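Local structure of uncharacterized NTF2-like protein (Cytophaga hutchinsonii ATCC 33406, 3F14) at residues 2-15 with 93-107. The protein is of unknown function but adopts the SnoaL-like, NTF2-type fold, whose cone-shaped pocket in relatives often binds or converts small molecules. Residues are numbered along the deposited sequence; the frame is centred on the assembly and turned at random. Where two conformers were deposited one is given.
With TRS (2-amino-2-hydroxymethyl-propane-1,3-diol), chain B.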
loop_
_atom_site.group_PDB
_atom_site.type_symbol
_atom_site.label_atom_id
_atom_site.label_comp_id
_atom_site.label_asym_id
_atom_site.label_seq_id
_atom_site.Cartn_x
_atom_site.Cartn_y
_atom_site.Cartn_z
HETATM N N MSE A 2 -4.001 22.306 6.660
HETATM C CA MSE A 2 -3.758 20.967 7.183
HETATM C C MSE A 2 -3.272 20.008 6.093
HETATM O O MSE A 2 -2.303 19.259 6.289
HETATM C CB MSE A 2 -5.038 20.423 7.823
HETATM C CG MSE A 2 -4.843 19.185 8.687
HETATM SE SE MSE A 2 -4.048 19.582 10.450
HETATM C CE MSE A 2 -2.276 19.885 9.966
ATOM N N GLU A 3 -3.916 20.067 4.929
ATOM C CA GLU A 3 -3.561 19.192 3.825
ATOM C C GLU A 3 -2.079 19.313 3.470
ATOM O O GLU A 3 -1.396 18.300 3.292
ATOM C CB GLU A 3 -4.432 19.478 2.592
ATOM N N THR A 4 -1.564 20.538 3.396
ATOM C CA THR A 4 -0.148 20.731 3.009
ATOM C C THR A 4 0.830 20.264 4.122
ATOM O O THR A 4 1.936 19.768 3.849
ATOM C CB THR A 4 0.118 22.186 2.633
ATOM O OG1 THR A 4 -0.116 23.006 3.775
ATOM C CG2 THR A 4 -0.820 22.618 1.508
ATOM N N THR A 5 0.407 20.414 5.364
ATOM C CA THR A 5 1.231 20.002 6.488
ATOM C C THR A 5 1.321 18.470 6.508
ATOM O O THR A 5 2.432 17.908 6.574
ATOM C CB THR A 5 0.677 20.539 7.812
ATOM O OG1 THR A 5 -0.632 20.010 8.029
ATOM C CG2 THR A 5 0.582 22.036 7.757
ATOM N N HIS A 6 0.171 17.799 6.446
ATOM C CA HIS A 6 0.163 16.326 6.310
ATOM C C HIS A 6 1.044 15.843 5.158
ATOM O O HIS A 6 1.822 14.896 5.311
ATOM C CB HIS A 6 -1.247 15.788 6.055
ATOM C CG HIS A 6 -2.184 15.896 7.219
ATOM N ND1 HIS A 6 -3.537 15.629 7.110
ATOM C CD2 HIS A 6 -1.973 16.246 8.508
ATOM C CE1 HIS A 6 -4.109 15.785 8.294
ATOM N NE2 HIS A 6 -3.182 16.158 9.156
ATOM N N TYR A 7 0.893 16.467 3.997
ATOM C CA TYR A 7 1.677 16.127 2.811
ATOM C C TYR A 7 3.171 16.191 3.116
ATOM O O TYR A 7 3.919 15.292 2.784
ATOM C CB TYR A 7 1.322 17.081 1.664
ATOM C CG TYR A 7 1.843 16.708 0.301
ATOM C CD1 TYR A 7 3.131 17.058 -0.106
ATOM C CD2 TYR A 7 1.027 16.033 -0.609
ATOM C CE1 TYR A 7 3.599 16.718 -1.381
ATOM C CE2 TYR A 7 1.475 15.701 -1.876
ATOM C CZ TYR A 7 2.762 16.038 -2.259
ATOM O OH TYR A 7 3.195 15.701 -3.518
ATOM N N SER A 8 3.603 17.277 3.743
ATOM C CA SER A 8 5.016 17.450 4.071
ATOM C C SER A 8 5.550 16.404 5.067
ATOM O O SER A 8 6.641 15.850 4.909
ATOM C CB SER A 8 5.222 18.852 4.653
ATOM O OG SER A 8 6.603 19.056 4.812
ATOM N N ILE A 9 4.766 16.162 6.093
ATOM C CA ILE A 9 5.125 15.186 7.125
ATOM C C ILE A 9 5.330 13.826 6.485
ATOM O O ILE A 9 6.358 13.180 6.697
ATOM C CB ILE A 9 4.028 15.054 8.189
ATOM C CG1 ILE A 9 3.941 16.310 9.053
ATOM C CG2 ILE A 9 4.307 13.848 9.102
ATOM C CD1 ILE A 9 2.666 16.395 9.840
ATOM N N ALA A 10 4.367 13.405 5.682
ATOM C CA ALA A 10 4.402 12.092 5.027
ATOM C C ALA A 10 5.565 12.011 4.078
ATOM O O ALA A 10 6.252 10.991 4.001
ATOM C CB ALA A 10 3.066 11.810 4.289
ATOM N N GLN A 11 5.791 13.049 3.277
ATOM C CA GLN A 11 6.934 13.060 2.380
ATOM C C GLN A 11 8.249 12.862 3.112
ATOM O O GLN A 11 9.070 12.057 2.686
ATOM C CB GLN A 11 7.000 14.366 1.607
ATOM C CG GLN A 11 5.923 14.535 0.539
ATOM C CD GLN A 11 6.174 13.695 -0.703
ATOM O OE1 GLN A 11 7.314 13.332 -0.998
ATOM N NE2 GLN A 11 5.099 13.413 -1.464
ATOM N N HIS A 12 8.439 13.579 4.220
ATOM C CA HIS A 12 9.665 13.437 4.998
ATOM C C HIS A 12 9.823 12.055 5.580
ATOM O O HIS A 12 10.861 11.432 5.428
ATOM C CB HIS A 12 9.704 14.449 6.138
ATOM C CG HIS A 12 10.149 15.810 5.719
ATOM N ND1 HIS A 12 9.266 16.838 5.451
ATOM C CD2 HIS A 12 11.392 16.307 5.529
ATOM C CE1 HIS A 12 9.956 17.927 5.132
ATOM N NE2 HIS A 12 11.246 17.630 5.170
ATOM N N PHE A 13 8.772 11.500 6.199
ATOM C CA PHE A 13 8.913 10.166 6.780
ATOM C C PHE A 13 9.176 9.117 5.695
ATOM O O PHE A 13 10.067 8.291 5.848
ATOM C CB PHE A 13 7.663 9.783 7.616
ATOM C CG PHE A 13 7.858 8.506 8.435
ATOM C CD1 PHE A 13 7.693 7.255 7.893
ATOM C CD2 PHE A 13 8.236 8.610 9.785
ATOM C CE1 PHE A 13 7.932 6.118 8.637
ATOM C CE2 PHE A 13 8.439 7.490 10.541
ATOM C CZ PHE A 13 8.323 6.233 9.970
ATOM N N SER A 14 8.424 9.168 4.588
ATOM C CA SER A 14 8.550 8.139 3.562
ATOM C C SER A 14 9.931 8.143 2.898
ATOM O O SER A 14 10.424 7.124 2.467
ATOM C CB SER A 14 7.440 8.265 2.506
ATOM O OG SER A 14 6.208 7.676 2.999
ATOM N N SER A 15 10.528 9.324 2.798
ATOM C CA SER A 15 11.837 9.473 2.182
ATOM C C SER A 15 12.974 9.181 3.192
ATOM O O SER A 15 14.165 9.266 2.829
ATOM C CB SER A 15 11.979 10.868 1.504
ATOM O OG SER A 15 11.905 11.853 2.463
ATOM N N TYR A 93 7.957 0.507 -1.725
ATOM C CA TYR A 93 7.165 0.727 -0.524
ATOM C C TYR A 93 5.870 1.481 -0.753
ATOM O O TYR A 93 5.734 2.300 -1.653
ATOM C CB TYR A 93 8.000 1.449 0.599
ATOM C CG TYR A 93 8.585 2.783 0.221
ATOM C CD1 TYR A 93 7.834 3.972 0.251
ATOM C CD2 TYR A 93 9.924 2.884 -0.127
ATOM C CE1 TYR A 93 8.401 5.180 -0.108
ATOM C CE2 TYR A 93 10.500 4.097 -0.423
ATOM C CZ TYR A 93 9.756 5.246 -0.431
ATOM O OH TYR A 93 10.381 6.438 -0.790
ATOM N N CYS A 94 4.915 1.158 0.101
ATOM C CA CYS A 94 3.668 1.880 0.205
ATOM C C CYS A 94 3.472 2.180 1.704
ATOM O O CYS A 94 3.328 1.264 2.499
ATOM C CB CYS A 94 2.507 1.052 -0.344
ATOM S SG CYS A 94 0.911 1.907 -0.156
ATOM N N ASP A 95 3.483 3.468 2.048
ATOM C CA ASP A 95 3.329 3.960 3.420
ATOM C C ASP A 95 1.991 4.634 3.560
ATOM O O ASP A 95 1.659 5.558 2.811
ATOM C CB ASP A 95 4.430 4.940 3.787
ATOM C CG ASP A 95 5.822 4.337 3.743
ATOM O OD1 ASP A 95 6.020 3.158 4.097
ATOM O OD2 ASP A 95 6.810 5.082 3.353
ATOM N N ILE A 96 1.221 4.212 4.568
ATOM C CA ILE A 96 -0.128 4.720 4.814
ATOM C C ILE A 96 -0.154 5.428 6.173
ATOM O O ILE A 96 0.198 4.817 7.194
ATOM C CB ILE A 96 -1.162 3.570 4.823
ATOM C CG1 ILE A 96 -1.110 2.808 3.517
ATOM C CG2 ILE A 96 -2.575 4.099 5.138
ATOM C CD1 ILE A 96 -2.029 1.554 3.453
ATOM N N TYR A 97 -0.507 6.714 6.172
ATOM C CA TYR A 97 -0.528 7.516 7.389
ATOM C C TYR A 97 -1.934 7.830 7.784
ATOM O O TYR A 97 -2.729 8.246 6.946
ATOM C CB TYR A 97 0.226 8.848 7.158
ATOM C CG TYR A 97 1.676 8.699 6.734
ATOM C CD1 TYR A 97 2.010 8.433 5.406
ATOM C CD2 TYR A 97 2.718 8.803 7.644
ATOM C CE1 TYR A 97 3.295 8.238 4.999
ATOM C CE2 TYR A 97 4.005 8.616 7.255
ATOM C CZ TYR A 97 4.310 8.356 5.922
ATOM O OH TYR A 97 5.599 8.126 5.540
ATOM N N ARG A 98 -2.249 7.644 9.049
ATOM C CA ARG A 98 -3.506 8.140 9.599
ATOM C C ARG A 98 -3.137 9.198 10.598
ATOM O O ARG A 98 -2.386 8.960 11.550
ATOM C CB ARG A 98 -4.303 7.061 10.299
ATOM C CG ARG A 98 -5.673 7.566 10.850
ATOM C CD ARG A 98 -6.495 6.501 11.592
ATOM N N PHE A 99 -3.678 10.394 10.383
ATOM C CA PHE A 99 -3.431 11.487 11.235
ATOM C C PHE A 99 -4.570 11.670 12.247
ATOM O O PHE A 99 -5.699 11.188 12.051
ATOM C CB PHE A 99 -3.293 12.783 10.417
ATOM C CG PHE A 99 -2.141 12.759 9.473
ATOM C CD1 PHE A 99 -0.895 13.173 9.878
ATOM C CD2 PHE A 99 -2.318 12.323 8.175
ATOM C CE1 PHE A 99 0.172 13.125 8.990
ATOM C CE2 PHE A 99 -1.283 12.288 7.314
ATOM C CZ PHE A 99 -0.031 12.670 7.734
ATOM N N GLU A 100 -4.209 12.265 13.368
ATOM C CA GLU A 100 -5.185 12.734 14.359
ATOM C C GLU A 100 -4.839 14.196 14.412
ATOM O O GLU A 100 -3.869 14.580 15.075
ATOM C CB GLU A 100 -5.010 12.060 15.697
ATOM C CG GLU A 100 -6.069 12.450 16.717
ATOM C CD GLU A 100 -5.903 11.674 18.015
ATOM O OE1 GLU A 100 -6.158 10.445 17.977
ATOM O OE2 GLU A 100 -5.491 12.282 19.035
ATOM N N ASN A 101 -5.635 14.984 13.673
ATOM C CA ASN A 101 -5.380 16.395 13.418
ATOM C C ASN A 101 -3.957 16.564 12.878
ATOM O O ASN A 101 -3.695 16.000 11.835
ATOM C CB ASN A 101 -5.696 17.205 14.645
ATOM C CG ASN A 101 -7.151 17.089 15.028
ATOM O OD1 ASN A 101 -8.018 16.953 14.147
ATOM N ND2 ASN A 101 -7.443 17.141 16.338
ATOM N N ASP A 102 -3.051 17.246 13.587
ATOM C CA ASP A 102 -1.663 17.418 13.081
ATOM C C ASP A 102 -0.610 16.418 13.627
ATOM O O ASP A 102 0.589 16.599 13.410
ATOM C CB ASP A 102 -1.208 18.847 13.303
ATOM C CG ASP A 102 -1.298 19.260 14.734
ATOM O OD1 ASP A 102 -2.048 18.599 15.499
ATOM O OD2 ASP A 102 -0.640 20.262 15.087
ATOM N N THR A 103 -1.051 15.335 14.263
ATOM C CA THR A 103 -0.136 14.327 14.747
ATOM C C THR A 103 -0.290 13.075 13.897
ATOM O O THR A 103 -1.374 12.827 13.353
ATOM C CB THR A 103 -0.347 13.983 16.241
ATOM O OG1 THR A 103 -1.578 13.251 16.403
ATOM C CG2 THR A 103 -0.315 15.309 17.081
ATOM N N ILE A 104 0.796 12.318 13.784
ATOM C CA ILE A 104 0.740 11.005 13.101
ATOM C C ILE A 104 0.251 10.031 14.136
ATOM O O ILE A 104 0.940 9.807 15.160
ATOM C CB ILE A 104 2.081 10.511 12.586
ATOM C CG1 ILE A 104 2.733 11.531 11.627
ATOM C CG2 ILE A 104 1.889 9.163 11.921
ATOM C CD1 ILE A 104 4.157 11.092 11.200
ATOM N N LYS A 105 -0.901 9.421 13.885
ATOM C CA LYS A 105 -1.462 8.439 14.784
ATOM C C LYS A 105 -0.981 7.017 14.481
ATOM O O LYS A 105 -0.572 6.249 15.376
ATOM C CB LYS A 105 -2.993 8.512 14.755
ATOM C CG LYS A 105 -3.666 7.726 15.823
ATOM C CD LYS A 105 -3.399 8.293 17.218
ATOM C CE LYS A 105 -4.191 7.575 18.328
ATOM N NZ LYS A 105 -5.655 7.721 18.116
ATOM N N THR A 106 -1.003 6.679 13.201
ATOM C CA THR A 106 -0.484 5.384 12.737
ATOM C C THR A 106 0.222 5.529 11.415
ATOM O O THR A 106 -0.136 6.375 10.593
ATOM C CB THR A 106 -1.564 4.299 12.608
ATOM O OG1 THR A 106 -2.454 4.634 11.550
ATOM C CG2 THR A 106 -2.376 4.136 13.893
ATOM N N ILE A 107 1.250 4.687 11.225
ATOM C CA ILE A 107 1.939 4.487 9.964
ATOM C C ILE A 107 1.875 2.985 9.678
ATOM O O ILE A 107 2.165 2.200 10.569
ATOM C CB ILE A 107 3.411 4.946 9.987
ATOM C CG1 ILE A 107 3.511 6.357 10.582
ATOM C CG2 ILE A 107 3.979 4.826 8.540
ATOM C CD1 ILE A 107 4.951 6.845 10.755
HETATM C C TRS B . 10.121 3.700 4.289
HETATM C C1 TRS B . 9.096 2.692 4.872
HETATM C C2 TRS B . 11.350 3.008 3.715
HETATM C C3 TRS B . 10.580 4.660 5.374
HETATM N N TRS B . 9.490 4.454 3.196
HETATM O O1 TRS B . 8.354 2.054 3.841
HETATM O O2 TRS B . 10.966 2.076 2.726
HETATM O O3 TRS B . 9.510 5.512 5.670
#
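Ser14, at the C-terminal end of helix 2-14, and Asp95 and Tyr97, on the strand beneath it, form a chain of hydrogen bonds in which each buried hydroxyl finds its acceptor. Tyr97 OH donates to Ser14 OG over 2.7 Å, the serine oxygen lying in the plane of the phenol ring, and Ser14 OG in turn donates to the anti lone pair of Asp95 OD2. Both carboxylate oxygens are doubly engaged: OD2 also accepts from the amine of a Tris molecule, probably from the crystallisation liquor, while OD1 takes the Tris hydroxyl O1 (2.6 Å) and Ser109. Two carbonyls near the C-terminal end of the helix complete this site, Phe13 O receiving Tris O3 and Ser14 O the amine, which sits 3.3 Å above the centre of the Tyr93 ring. Tyr93 OH is bonded to Asn63; an alanine here would probably uncover that side of the amine and leave Asn63 without its phenolic mate.

At the other end, His6 NE2 donates to Asn101 O in the type II' turn of the hairpin (2.7 Å, 158° at the hydrogen). With CG anti to its carbonyl carbon (chi1 -69°), the imidazole lies flat on Phe99, centroids 3.8 Å apart and planes within 5°. Between these polar ends the packing is apolar: Ala10 CB rests on a face of Tyr97, Ile9 CG2 presses against Ile104 CD1, and Ile107 CD1 sits centrally over Phe13, 3.5 Å from its centroid. The Tris site is consistent with the pocket relatives use for small molecules; an N-terminal helix packed on a curved mixed sheet, here roughly antiparallel to strand 93-100, is characteristic of the NTF2-like fold.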